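Local coordinates for oxidoreductase (Corynebacterium diphtheriae, PDB 3K1Y), which probably works as an FMN-dependent oxidoreductase of the NADPH-dependent FMN reductase family, carried on a flavodoxin-like fold, at residues A[26-31]-A[51-56]; A[45-50]-A[185-190]; A[64-69]-A[108-113]; A[91-96]-A[102-107]; A[156-161]-A[169-174]. All blocks are in the same frame, centred on the assembly; numbering follows the deposited sequence.

Overall arrangement
Interactions 1, 2, 4 and 5 each involve a strand of the five-stranded parallel, flavodoxin-like sheet; interaction 3 joins a loop to the end of helix 102-110. The sulfate sits at the start of helix 26-44, bonded by Ser-26 and Thr-27 of interaction 1. That contact touches two others: Thr-27 OG1 lies 3.2 Å from Pro-94 CD of interaction 4, and Ile-30 CD1 3.4 Å from Val-156 CG1 of interaction 5. Interaction 3 shares helix 102-110 with interaction 4, their centres about 14 Å apart, and both border a third subunit. Interaction 2 lies apart, its centre about 20 Å from that of interaction 1, although it shares strand 49-55 with that contact and helix 165-188 with interaction 5.

Interaction 1 of 5, residues A[26-31]-A[51-56]; sequences STRQIA and VSTIEL. With SO4 (sulfate ion), chain G.
A salt bridge from Arg-28 NH1 to Glu-55 OE2, 3.0 Å long, is the polar link between the first turn of helix 26-44 and the end of strand 49-55. The acceptor lies in the guanidinium plane, but the N-H reaches Glu-55 OE2 from above the carboxylate plane, and with the two planes 85° apart and an N-H...O angle of 135° the bond is bent. Arg-28 reaches across because CG stands anti to the backbone N (chi1 174°) and the chain then kinks at chi2. One face of the guanidinium carries Thr-53 CG2, 3.4 Å from Arg-28 NE, while NE itself pairs with Asp-32, a second carboxylate that probably steadies the group.

At the helix start a sulfate, probably from the crystallisation liquor, takes a hydrogen bond of 2.8 Å from Thr-27 OG1 to its O1 and another of 3.1 Å from Ser-26 N to its O2. Thr-27 N adds a weak bond to O1, and Ser-22 N and Ser-25 OG also bond the ion. An anion held by the first helical residues and the loop before them is consistent with the phosphate-binding loop of flavodoxin-like FMN proteins, within a beta-alpha-beta unit.

Interaction 2 of 5, residues A[45-50]-A[185-190]; sequences RGEALS and LIVEES
Val-187 is met by Glu-47 and by Arg-45. Glu-47 OE1 comes within 3.4 Å of Val-187 CG1 and equally near its CB, so a carboxylate oxygen rests on an apolar branch, while the aliphatic part of Arg-45 passes across the valine at about a right angle, with Arg-45 CD 4.0 Å from Val-187 CG2. No hydrogen bond crosses between the segments.

The contact brings the last turn of the C-terminal helix 165-188 against the connection from helix 26-44 into strand 49-55, an outermost strand of the flavodoxin-like sheet within the chain. Helix 26-44 ends in a Schellman motif: Gly-46, at positive phi (89°), is the C-prime residue, with Glu-47 N bonded to Val-42 O and Gly-46 N to Ser-43 O.

Both touching side chains are positioned from beyond the pair. Glu-47 is extended past CG and its OE2 forms a salt bridge with Arg-12, which is likely to steady the carboxylate beside the valine. Arg-45, bent at chi3 (-108°), donates from NE to Ala-41 O and lies along Ala-183 and Ser-184 of the C-terminal helix. Arg-12 also bonds the carbonyl of Glu-189, just past that helix, although Glu-189 is poorly ordered.

Interaction 3 of 5, residues A[64-69]-A[108-113]; sequences MTAMTT and FDILDT
The apolar contact rests on Ile-110, which points from the end of helix 102-110 at the loop 64-69. Its CG1 stands 3.5 Å from Ala-66 CB, and CD1 continues over the same residue, 3.7 Å from Ala-66 CB and 3.6 Å from Ala-66 O, so that one ethyl branch lies along both the methyl and the carbonyl of the alanine. A looser touch comes from the selenomethionine Met-67, whose SE is 4.3 Å from Ile-110 CD1; Met-67 is poorly ordered, which makes this touch less certain.

Polar bonds run alongside rather than across. On the helix side, Leu-111 N bonds to Phe-108 O at 3.0 Å, and on the loop side Thr-65 OG1 is bonded to Pro-61 O. Asp-109 is gripped at both oxygens: OD1 forms a salt bridge with Lys-105, and OD2 accepts from Gly-102 N of the third subunit, whose Lys-97 also bonds Leu-111 O.

The third subunit packs here too, its Met-64 on Met-64 and its Leu-21 on Met-67. The arrangement thus sets the loop that follows helix 60-63 and precedes helix 74-85 in sequence on the end of helix 102-110 of the flavodoxin-like fold, beside the subunit interface. Within the chain, Ala-66 also touches Leu-76 of helix 74-85, Leu-111 packs on Thr-80 and Leu-83 of the same helix, and Met-64 and Met-67 both reach Met-106 of helix 102-110.

Interaction 4 of 5, residues A[91-96]-A[102-107]; sequences VATPVF and GLFKMF
Strand 91-94 and helix 102-107 run roughly antiparallel, their N-to-C directions 149° apart and their axes 9.0 Å from each other at closest approach. The backbones come nearest at Thr-93 and Phe-104, and it is the Phe-104 ring that reaches the strand. With CG anti to the backbone N (chi1 174°), the ring extends from the helix down to the sheet. Thr-93 CB lies over one face, 4.1 Å from the centroid of the Phe-104 ring and 24° off the normal, a CH-pi contact displaced toward the rim. Val-91 CB approaches the edge instead, in the ring plane and 3.8 Å from Phe-104 CE1.

This is the first half of a beta-alpha-beta crossover in the flavodoxin-like fold: strand 88-94 leads through helix 102-110 to the adjoining parallel strand 120-127. Leu-140 and Leu-143 of helix 135-146 also pack against Phe-104, and the Phe-108 ring meets it as well.

The Thr-93 hydroxyl has two bonding partners. Thr-93 OG1 donates to Pro-94 O at 2.8 Å, in the carbonyl plane and on a lone pair, and also accepts from Thr-101 N, one residue before the helix. Lys-105 NZ bonds Phe-96 O and Tyr-100 O of the third subunit.

Interaction 5 of 5, residues A[156-161]-A[169-174]; sequences VFAATE and AEFNKR
Phe-171 of helix 165-188 packs on strand 150-159, an outermost strand, within the chain, of the five-stranded parallel sheet of this flavodoxin-like fold; the last helix of the chain folds back over the strand that precedes it. Strand 156-159 and helix 169-174 run nearly antiparallel, crossing at -154° with their axes 9.7 Å apart at closest.

The tight part gathers at the tip of one ring. Phe-171 places CG anti to the backbone N (chi1 179°), which sends the ring toward the strand, and its CZ comes to 3.5 Å from Ala-158 CB and 3.7 Å from Val-156 CG1. Ile-30 of helix 26-44 meets the same three residues, closing the apolar cluster from another helix, and Phe-163 adds to it from the preceding loop.

Elsewhere the two segments separate. The ring of Phe-157 leads off to the far face of the sheet, against Val-135 and Leu-136 of helix 135-146, while Ala-169, Glu-170, Asn-172 and Lys-173 lie on the solvent side of their helix. Arg-174 passes near the strand without touching it, its NH2 bonded to Gly-155 O. Between the two zones, Phe-157 O lies 3.5 Å from Phe-171 CE1, approaching the ring obliquely.

Interaction 1 of 5, residues A[26-31]-A[51-56]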
# COMPACT_ATOMS: atom_id res chain seq x y z
N SER A 26 21.40 13.44 -3.48
CA SER A 26 20.30 14.12 -2.81
C SER A 26 19.80 13.28 -1.64
O SER A 26 19.26 13.82 -0.67
CB SER A 26 19.13 14.37 -3.77
OG SER A 26 19.47 15.32 -4.75
N THR A 27 19.95 11.97 -1.74
CA THR A 27 19.50 11.10 -0.65
C THR A 27 20.44 11.25 0.55
O THR A 27 19.99 11.25 1.70
CB THR A 27 19.48 9.60 -1.05
OG1 THR A 27 18.67 9.42 -2.22
CG2 THR A 27 18.89 8.78 0.07
N ARG A 28 21.74 11.38 0.28
CA ARG A 28 22.70 11.55 1.36
C ARG A 28 22.55 12.92 2.00
O ARG A 28 22.86 13.09 3.18
CB ARG A 28 24.14 11.37 0.84
CG ARG A 28 25.23 11.68 1.88
CD ARG A 28 24.96 10.96 3.20
NE ARG A 28 26.08 11.07 4.14
CZ ARG A 28 27.28 10.55 3.92
NH1 ARG A 28 27.53 9.89 2.80
NH2 ARG A 28 28.24 10.68 4.83
N GLN A 29 22.06 13.89 1.23
CA GLN A 29 21.87 15.24 1.76
C GLN A 29 20.73 15.32 2.78
O GLN A 29 20.89 15.95 3.83
CB GLN A 29 21.64 16.22 0.61
CG GLN A 29 22.80 16.25 -0.38
CD GLN A 29 22.57 17.15 -1.59
OE1 GLN A 29 21.54 17.05 -2.27
NE2 GLN A 29 23.53 18.02 -1.87
N ILE A 30 19.59 14.70 2.50
CA ILE A 30 18.50 14.76 3.46
C ILE A 30 18.85 13.87 4.64
O ILE A 30 18.46 14.14 5.78
CB ILE A 30 17.15 14.32 2.86
CG1 ILE A 30 16.07 14.45 3.93
CG2 ILE A 30 17.23 12.88 2.32
CD1 ILE A 30 14.68 14.16 3.44
N ALA A 31 19.60 12.81 4.37
CA ALA A 31 20.03 11.89 5.41
C ALA A 31 20.91 12.66 6.40
O ALA A 31 20.76 12.51 7.61
CB ALA A 31 20.82 10.74 4.79
N VAL A 51 27.34 9.04 15.13
CA VAL A 51 26.58 8.70 13.94
C VAL A 51 27.38 7.84 12.97
O VAL A 51 28.56 8.09 12.70
CB VAL A 51 26.05 9.97 13.21
CG1 VAL A 51 27.15 10.99 13.05
CG2 VAL A 51 25.49 9.61 11.84
N SER A 52 26.72 6.82 12.45
CA SER A 52 27.34 5.91 11.50
C SER A 52 26.55 5.95 10.20
O SER A 52 25.45 5.38 10.13
CB SER A 52 27.34 4.50 12.07
OG SER A 52 27.73 3.58 11.07
N THR A 53 27.08 6.62 9.19
CA THR A 53 26.40 6.72 7.91
C THR A 53 26.91 5.66 6.94
O THR A 53 28.10 5.64 6.61
CB THR A 53 26.59 8.11 7.27
OG1 THR A 53 26.19 9.13 8.20
CG2 THR A 53 25.74 8.24 6.01
N ILE A 54 26.01 4.80 6.49
CA ILE A 54 26.35 3.73 5.56
C ILE A 54 25.79 3.98 4.16
O ILE A 54 24.58 3.94 3.95
CB ILE A 54 25.81 2.39 6.07
CG1 ILE A 54 26.20 2.19 7.54
CG2 ILE A 54 26.34 1.25 5.21
CD1 ILE A 54 27.69 2.22 7.79
N GLU A 55 26.68 4.23 3.20
CA GLU A 55 26.27 4.46 1.81
C GLU A 55 26.16 3.13 1.07
O GLU A 55 27.17 2.47 0.82
CB GLU A 55 27.28 5.37 1.10
CG GLU A 55 27.21 6.84 1.51
CD GLU A 55 26.26 7.64 0.64
OE1 GLU A 55 25.14 7.15 0.37
OE2 GLU A 55 26.63 8.76 0.21
N LEU A 56 24.94 2.73 0.73
CA LEU A 56 24.72 1.47 0.03
C LEU A 56 25.49 1.34 -1.28
O LEU A 56 25.90 0.24 -1.66
CB LEU A 56 23.22 1.24 -0.21
CG LEU A 56 22.36 1.04 1.03
CD1 LEU A 56 20.94 0.68 0.65
CD2 LEU A 56 22.96 -0.07 1.87
S SO4 G . 20.46 10.52 -5.46
O1 SO4 G . 19.40 10.64 -4.61
O2 SO4 G . 20.60 11.80 -5.99
O3 SO4 G . 21.58 10.13 -4.76
O4 SO4 G . 20.21 9.55 -6.43

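Interaction 2 of 5, residues A[45-50]-A[185-190]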
# COMPACT_ATOMS: atom_id res chain seq x y z
N ARG A 45 18.69 16.96 24.92
CA ARG A 45 18.25 16.11 26.00
C ARG A 45 19.39 15.76 26.96
O ARG A 45 19.26 14.90 27.81
CB ARG A 45 17.55 14.88 25.43
CG ARG A 45 16.12 15.21 24.99
CD ARG A 45 15.56 14.22 23.99
NE ARG A 45 15.48 14.84 22.67
CZ ARG A 45 14.38 15.34 22.14
NH1 ARG A 45 13.23 15.30 22.80
NH2 ARG A 45 14.43 15.89 20.94
N GLY A 46 20.52 16.46 26.82
CA GLY A 46 21.65 16.24 27.70
C GLY A 46 22.69 15.19 27.34
O GLY A 46 23.61 14.95 28.13
N GLU A 47 22.56 14.57 26.17
CA GLU A 47 23.51 13.53 25.78
C GLU A 47 24.27 13.77 24.49
O GLU A 47 24.03 14.75 23.78
CB GLU A 47 22.80 12.18 25.75
CG GLU A 47 22.59 11.62 27.13
CD GLU A 47 21.97 10.25 27.11
OE1 GLU A 47 20.73 10.16 27.01
OE2 GLU A 47 22.74 9.26 27.17
N ALA A 48 25.19 12.85 24.19
CA ALA A 48 26.02 12.96 22.99
C ALA A 48 25.68 11.87 22.00
O ALA A 48 25.30 10.76 22.40
CB ALA A 48 27.50 12.88 23.37
N LEU A 49 25.84 12.17 20.72
CA LEU A 49 25.52 11.22 19.67
C LEU A 49 26.68 10.85 18.76
O LEU A 49 27.48 11.70 18.35
CB LEU A 49 24.40 11.77 18.79
CG LEU A 49 23.21 10.87 18.43
CD1 LEU A 49 22.59 11.41 17.14
CD2 LEU A 49 23.64 9.43 18.25
N SER A 50 26.77 9.57 18.44
CA SER A 50 27.78 9.05 17.53
C SER A 50 26.94 8.63 16.33
O SER A 50 25.91 7.96 16.49
CB SER A 50 28.48 7.83 18.14
OG SER A 50 29.43 7.27 17.24
N LEU A 185 13.02 8.52 21.89
CA LEU A 185 13.15 7.06 22.00
C LEU A 185 14.61 6.73 22.31
O LEU A 185 14.90 5.86 23.13
CB LEU A 185 12.73 6.36 20.69
CG LEU A 185 11.25 6.07 20.36
CD1 LEU A 185 10.33 6.49 21.49
CD2 LEU A 185 10.89 6.78 19.07
N ILE A 186 15.53 7.44 21.67
CA ILE A 186 16.95 7.20 21.87
C ILE A 186 17.45 7.35 23.31
O ILE A 186 18.16 6.47 23.82
CB ILE A 186 17.81 8.11 20.95
CG1 ILE A 186 17.58 7.70 19.49
CG2 ILE A 186 19.30 8.01 21.34
CD1 ILE A 186 18.51 8.34 18.51
N VAL A 187 17.09 8.45 23.98
CA VAL A 187 17.57 8.67 25.35
C VAL A 187 16.73 7.92 26.37
O VAL A 187 17.11 7.81 27.53
CB VAL A 187 17.59 10.17 25.71
CG1 VAL A 187 18.41 10.93 24.68
CG2 VAL A 187 16.17 10.73 25.79
N GLU A 188 15.59 7.42 25.93
CA GLU A 188 14.68 6.67 26.78
C GLU A 188 15.31 5.31 27.09
O GLU A 188 15.33 4.88 28.25
CB GLU A 188 13.36 6.47 26.05
CG GLU A 188 12.31 5.70 26.82
CD GLU A 188 11.27 5.09 25.90
OE1 GLU A 188 11.61 4.15 25.15
OE2 GLU A 188 10.12 5.57 25.91
N GLU A 189 15.80 4.64 26.06
CA GLU A 189 16.42 3.33 26.20
C GLU A 189 17.40 3.28 27.37
O GLU A 189 18.16 4.23 27.59
CB GLU A 189 17.14 2.94 24.90
CG GLU A 189 16.24 2.93 23.67
CD GLU A 189 16.98 2.54 22.40
OE1 GLU A 189 18.02 3.18 22.10
OE2 GLU A 189 16.53 1.61 21.69
N SER A 190 17.37 2.18 28.12
CA SER A 190 18.25 2.01 29.27
C SER A 190 18.69 0.55 29.44
O SER A 190 18.33 -0.06 30.47
CB SER A 190 17.54 2.49 30.54
OG SER A 190 18.40 2.42 31.67

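Interaction 3 of 5, residues A[64-69]-A[108-113]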
# COMPACT_ATOMS: atom_id res chain seq x y z
N MSE A 64 26.13 -7.71 -3.05
CA MSE A 64 25.86 -8.74 -4.03
C MSE A 64 26.78 -9.95 -3.94
O MSE A 64 26.82 -10.78 -4.85
CB MSE A 64 25.82 -8.12 -5.43
CG MSE A 64 24.42 -7.56 -5.76
SE MSE A 64 24.26 -6.40 -7.15
CE MSE A 64 24.05 -4.87 -6.30
N THR A 65 27.52 -10.04 -2.83
CA THR A 65 28.37 -11.21 -2.56
C THR A 65 27.55 -11.99 -1.55
O THR A 65 27.60 -13.22 -1.50
CB THR A 65 29.73 -10.85 -1.95
OG1 THR A 65 30.66 -10.53 -2.99
CG2 THR A 65 30.30 -12.03 -1.16
N ALA A 66 26.79 -11.26 -0.73
CA ALA A 66 25.93 -11.87 0.26
C ALA A 66 24.68 -12.40 -0.48
O ALA A 66 23.82 -13.05 0.12
CB ALA A 66 25.53 -10.86 1.31
N MSE A 67 24.58 -12.09 -1.77
CA MSE A 67 23.46 -12.55 -2.59
C MSE A 67 23.80 -13.90 -3.20
O MSE A 67 23.07 -14.88 -3.03
CB MSE A 67 23.18 -11.55 -3.72
CG MSE A 67 22.31 -10.37 -3.32
SE MSE A 67 20.53 -10.91 -2.77
CE MSE A 67 19.81 -11.37 -4.50
N THR A 68 24.92 -13.94 -3.90
CA THR A 68 25.41 -15.14 -4.55
C THR A 68 26.11 -16.08 -3.57
O THR A 68 26.77 -17.03 -3.97
CB THR A 68 26.37 -14.77 -5.70
OG1 THR A 68 26.93 -13.48 -5.44
CG2 THR A 68 25.63 -14.74 -7.04
N THR A 69 25.97 -15.79 -2.28
CA THR A 69 26.55 -16.60 -1.21
C THR A 69 25.91 -16.14 0.10
O THR A 69 25.35 -15.06 0.16
CB THR A 69 28.08 -16.42 -1.10
OG1 THR A 69 28.70 -16.83 -2.32
CG2 THR A 69 28.62 -17.26 0.04
N PHE A 108 18.20 -4.63 3.37
CA PHE A 108 17.28 -5.19 4.35
C PHE A 108 17.10 -6.69 4.17
O PHE A 108 17.11 -7.43 5.16
CB PHE A 108 15.94 -4.47 4.29
CG PHE A 108 16.00 -3.08 4.82
CD1 PHE A 108 15.87 -2.84 6.19
CD2 PHE A 108 16.28 -2.01 3.98
CE1 PHE A 108 16.03 -1.56 6.71
CE2 PHE A 108 16.45 -0.72 4.49
CZ PHE A 108 16.32 -0.50 5.85
N ASP A 109 16.96 -7.15 2.93
CA ASP A 109 16.80 -8.59 2.69
C ASP A 109 17.95 -9.37 3.35
O ASP A 109 17.75 -10.47 3.87
CB ASP A 109 16.81 -8.91 1.19
CG ASP A 109 15.64 -8.30 0.45
OD1 ASP A 109 14.58 -8.08 1.07
OD2 ASP A 109 15.78 -8.06 -0.76
N ILE A 110 19.14 -8.78 3.31
CA ILE A 110 20.35 -9.41 3.84
C ILE A 110 20.43 -9.52 5.36
O ILE A 110 21.17 -10.35 5.88
CB ILE A 110 21.61 -8.65 3.30
CG1 ILE A 110 22.50 -9.63 2.55
CG2 ILE A 110 22.39 -7.97 4.42
CD1 ILE A 110 21.85 -10.22 1.31
N LEU A 111 19.66 -8.70 6.07
CA LEU A 111 19.68 -8.68 7.54
C LEU A 111 19.04 -9.91 8.18
O LEU A 111 18.23 -10.59 7.56
CB LEU A 111 18.97 -7.43 8.05
CG LEU A 111 19.41 -6.07 7.50
CD1 LEU A 111 18.45 -5.00 8.02
CD2 LEU A 111 20.86 -5.76 7.91
N ASP A 112 19.42 -10.19 9.43
CA ASP A 112 18.84 -11.31 10.16
C ASP A 112 17.36 -10.97 10.38
O ASP A 112 16.96 -9.81 10.30
CB ASP A 112 19.48 -11.50 11.54
CG ASP A 112 20.92 -11.98 11.47
OD1 ASP A 112 21.25 -12.77 10.55
OD2 ASP A 112 21.72 -11.58 12.34
N THR A 113 16.56 -11.98 10.67
CA THR A 113 15.14 -11.77 10.91
C THR A 113 14.91 -10.70 11.97
O THR A 113 14.07 -9.82 11.80
CB THR A 113 14.45 -13.08 11.37
OG1 THR A 113 14.62 -14.09 10.36
CG2 THR A 113 12.96 -12.84 11.59

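Interaction 4 of 5, residues A[91-96]-A[102-107]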
# COMPACT_ATOMS: atom_id res chain seq x y z
N VAL A 91 16.86 5.85 7.70
CA VAL A 91 16.95 5.23 6.38
C VAL A 91 16.42 6.21 5.35
O VAL A 91 15.34 6.78 5.50
CB VAL A 91 16.13 3.90 6.30
CG1 VAL A 91 16.72 2.87 7.24
CG2 VAL A 91 14.65 4.15 6.63
N ALA A 92 17.20 6.42 4.29
CA ALA A 92 16.82 7.34 3.24
C ALA A 92 16.98 6.65 1.91
O ALA A 92 17.96 5.94 1.68
CB ALA A 92 17.71 8.58 3.28
N THR A 93 16.00 6.84 1.04
CA THR A 93 16.05 6.21 -0.26
C THR A 93 15.53 7.09 -1.38
O THR A 93 14.58 7.85 -1.19
CB THR A 93 15.20 4.90 -0.30
OG1 THR A 93 15.34 4.28 -1.59
CG2 THR A 93 13.72 5.21 -0.09
N PRO A 94 16.18 7.04 -2.54
CA PRO A 94 15.69 7.85 -3.65
C PRO A 94 14.45 7.05 -4.08
O PRO A 94 14.20 5.96 -3.56
CB PRO A 94 16.83 7.79 -4.67
CG PRO A 94 17.54 6.52 -4.32
CD PRO A 94 17.53 6.52 -2.82
N VAL A 95 13.67 7.57 -5.01
CA VAL A 95 12.49 6.84 -5.43
C VAL A 95 12.66 6.37 -6.86
O VAL A 95 12.78 7.18 -7.77
CB VAL A 95 11.22 7.69 -5.32
CG1 VAL A 95 9.99 6.83 -5.63
CG2 VAL A 95 11.13 8.31 -3.93
N PHE A 96 12.70 5.06 -7.04
CA PHE A 96 12.86 4.46 -8.36
C PHE A 96 11.59 3.68 -8.63
O PHE A 96 11.11 2.94 -7.77
CB PHE A 96 14.07 3.52 -8.40
CG PHE A 96 15.41 4.21 -8.31
CD1 PHE A 96 15.50 5.58 -8.09
CD2 PHE A 96 16.58 3.47 -8.41
CE1 PHE A 96 16.73 6.21 -7.96
CE2 PHE A 96 17.83 4.09 -8.28
CZ PHE A 96 17.90 5.46 -8.06
N GLY A 102 15.79 -0.97 -5.34
CA GLY A 102 16.04 -2.39 -5.20
C GLY A 102 17.26 -2.57 -4.31
O GLY A 102 17.29 -3.47 -3.47
N LEU A 103 18.25 -1.69 -4.47
CA LEU A 103 19.47 -1.76 -3.67
C LEU A 103 19.16 -1.52 -2.19
O LEU A 103 19.73 -2.16 -1.30
CB LEU A 103 20.49 -0.73 -4.17
CG LEU A 103 21.81 -0.64 -3.39
CD1 LEU A 103 22.60 -1.93 -3.57
CD2 LEU A 103 22.62 0.57 -3.90
N PHE A 104 18.26 -0.58 -1.93
CA PHE A 104 17.84 -0.28 -0.58
C PHE A 104 17.21 -1.56 -0.05
O PHE A 104 17.52 -2.01 1.06
CB PHE A 104 16.80 0.85 -0.61
CG PHE A 104 16.18 1.18 0.72
CD1 PHE A 104 16.77 2.10 1.57
CD2 PHE A 104 14.96 0.60 1.09
CE1 PHE A 104 16.15 2.46 2.78
CE2 PHE A 104 14.33 0.95 2.29
CZ PHE A 104 14.93 1.89 3.13
N LYS A 105 16.33 -2.14 -0.85
CA LYS A 105 15.63 -3.36 -0.44
C LYS A 105 16.60 -4.51 -0.20
O LYS A 105 16.45 -5.28 0.76
CB LYS A 105 14.60 -3.77 -1.50
CG LYS A 105 13.75 -5.00 -1.12
CD LYS A 105 13.06 -4.78 0.23
CE LYS A 105 11.85 -5.70 0.41
NZ LYS A 105 12.17 -7.16 0.30
N MSE A 106 17.59 -4.63 -1.06
CA MSE A 106 18.56 -5.70 -0.94
C MSE A 106 19.21 -5.72 0.43
O MSE A 106 19.28 -6.76 1.08
CB MSE A 106 19.63 -5.56 -2.02
CG MSE A 106 20.51 -6.78 -2.16
SE MSE A 106 21.63 -6.59 -3.70
CE MSE A 106 20.31 -7.03 -5.07
N PHE A 107 19.67 -4.56 0.89
CA PHE A 107 20.32 -4.46 2.19
C PHE A 107 19.43 -5.11 3.25
O PHE A 107 19.86 -6.03 3.95
CB PHE A 107 20.59 -3.00 2.56
CG PHE A 107 21.25 -2.82 3.91
CD1 PHE A 107 22.59 -3.15 4.10
CD2 PHE A 107 20.52 -2.33 4.99
CE1 PHE A 107 23.20 -3.00 5.35
CE2 PHE A 107 21.11 -2.18 6.25
CZ PHE A 107 22.46 -2.51 6.42

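Interaction 5 of 5, residues A[156-161]-A[169-174]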
# COMPACT_ATOMS: atom_id res chain seq x y z
N VAL A 156 9.86 11.54 6.63
CA VAL A 156 10.45 12.69 5.97
C VAL A 156 10.60 12.50 4.46
O VAL A 156 11.50 11.79 4.01
CB VAL A 156 11.83 13.01 6.55
CG1 VAL A 156 12.40 14.26 5.91
CG2 VAL A 156 11.73 13.18 8.05
N PHE A 157 9.74 13.14 3.69
CA PHE A 157 9.84 13.05 2.24
C PHE A 157 10.30 14.40 1.68
O PHE A 157 9.56 15.38 1.70
CB PHE A 157 8.50 12.69 1.59
CG PHE A 157 8.62 12.37 0.13
CD1 PHE A 157 8.98 11.09 -0.29
CD2 PHE A 157 8.42 13.36 -0.84
CE1 PHE A 157 9.15 10.79 -1.65
CE2 PHE A 157 8.59 13.08 -2.20
CZ PHE A 157 8.95 11.78 -2.61
N ALA A 158 11.52 14.43 1.16
CA ALA A 158 12.07 15.65 0.61
C ALA A 158 11.88 15.76 -0.90
O ALA A 158 12.41 14.97 -1.67
CB ALA A 158 13.55 15.76 0.95
N ALA A 159 11.10 16.76 -1.30
CA ALA A 159 10.86 17.05 -2.70
C ALA A 159 11.78 18.24 -2.94
O ALA A 159 11.55 19.31 -2.40
CB ALA A 159 9.42 17.44 -2.92
N THR A 160 12.84 18.05 -3.71
CA THR A 160 13.80 19.12 -3.95
C THR A 160 13.22 20.36 -4.63
O THR A 160 13.68 21.48 -4.39
CB THR A 160 14.98 18.61 -4.79
OG1 THR A 160 14.52 18.29 -6.11
CG2 THR A 160 15.58 17.37 -4.15
N GLU A 161 12.21 20.16 -5.47
CA GLU A 161 11.58 21.26 -6.19
C GLU A 161 10.83 22.20 -5.25
O GLU A 161 10.40 23.28 -5.66
CB GLU A 161 10.62 20.72 -7.25
CG GLU A 161 11.27 19.75 -8.23
CD GLU A 161 10.32 19.31 -9.32
OE1 GLU A 161 9.13 19.03 -9.02
OE2 GLU A 161 10.75 19.22 -10.48
N ALA A 169 10.99 26.38 4.69
CA ALA A 169 11.14 26.57 6.13
C ALA A 169 10.25 25.60 6.90
O ALA A 169 10.65 25.07 7.93
CB ALA A 169 10.82 28.01 6.50
N GLU A 170 9.04 25.39 6.39
CA GLU A 170 8.07 24.50 7.02
C GLU A 170 8.59 23.07 7.01
O GLU A 170 8.32 22.28 7.92
CB GLU A 170 6.74 24.56 6.26
CG GLU A 170 5.54 24.89 7.14
CD GLU A 170 5.13 23.74 8.04
OE1 GLU A 170 4.51 22.77 7.53
OE2 GLU A 170 5.44 23.79 9.25
N PHE A 171 9.36 22.74 5.97
CA PHE A 171 9.92 21.41 5.83
C PHE A 171 11.05 21.19 6.82
O PHE A 171 11.21 20.08 7.35
CB PHE A 171 10.44 21.20 4.40
CG PHE A 171 11.06 19.86 4.18
CD1 PHE A 171 10.32 18.70 4.39
CD2 PHE A 171 12.38 19.75 3.77
CE1 PHE A 171 10.90 17.44 4.20
CE2 PHE A 171 12.97 18.50 3.57
CZ PHE A 171 12.23 17.34 3.78
N ASN A 172 11.84 22.23 7.09
CA ASN A 172 12.95 22.11 8.03
C ASN A 172 12.46 21.92 9.46
O ASN A 172 13.16 21.32 10.29
CB ASN A 172 13.87 23.33 7.95
CG ASN A 172 14.93 23.17 6.89
OD1 ASN A 172 15.62 22.14 6.83
ND2 ASN A 172 15.08 24.18 6.03
N LYS A 173 11.27 22.42 9.75
CA LYS A 173 10.69 22.28 11.07
C LYS A 173 10.26 20.82 11.19
O LYS A 173 10.40 20.20 12.24
CB LYS A 173 9.48 23.20 11.20
CG LYS A 173 9.29 23.83 12.56
CD LYS A 173 10.41 24.83 12.86
CE LYS A 173 10.47 25.92 11.81
NZ LYS A 173 9.17 26.63 11.66
N ARG A 174 9.75 20.28 10.08
CA ARG A 174 9.29 18.90 10.03
C ARG A 174 10.42 17.92 10.35
O ARG A 174 10.21 16.92 11.06
CB ARG A 174 8.70 18.61 8.65
CG ARG A 174 7.88 17.36 8.62
CD ARG A 174 7.39 17.02 7.24
NE ARG A 174 6.94 15.63 7.21
CZ ARG A 174 5.85 15.19 7.83
NH1 ARG A 174 5.08 16.03 8.50
NH2 ARG A 174 5.55 13.89 7.81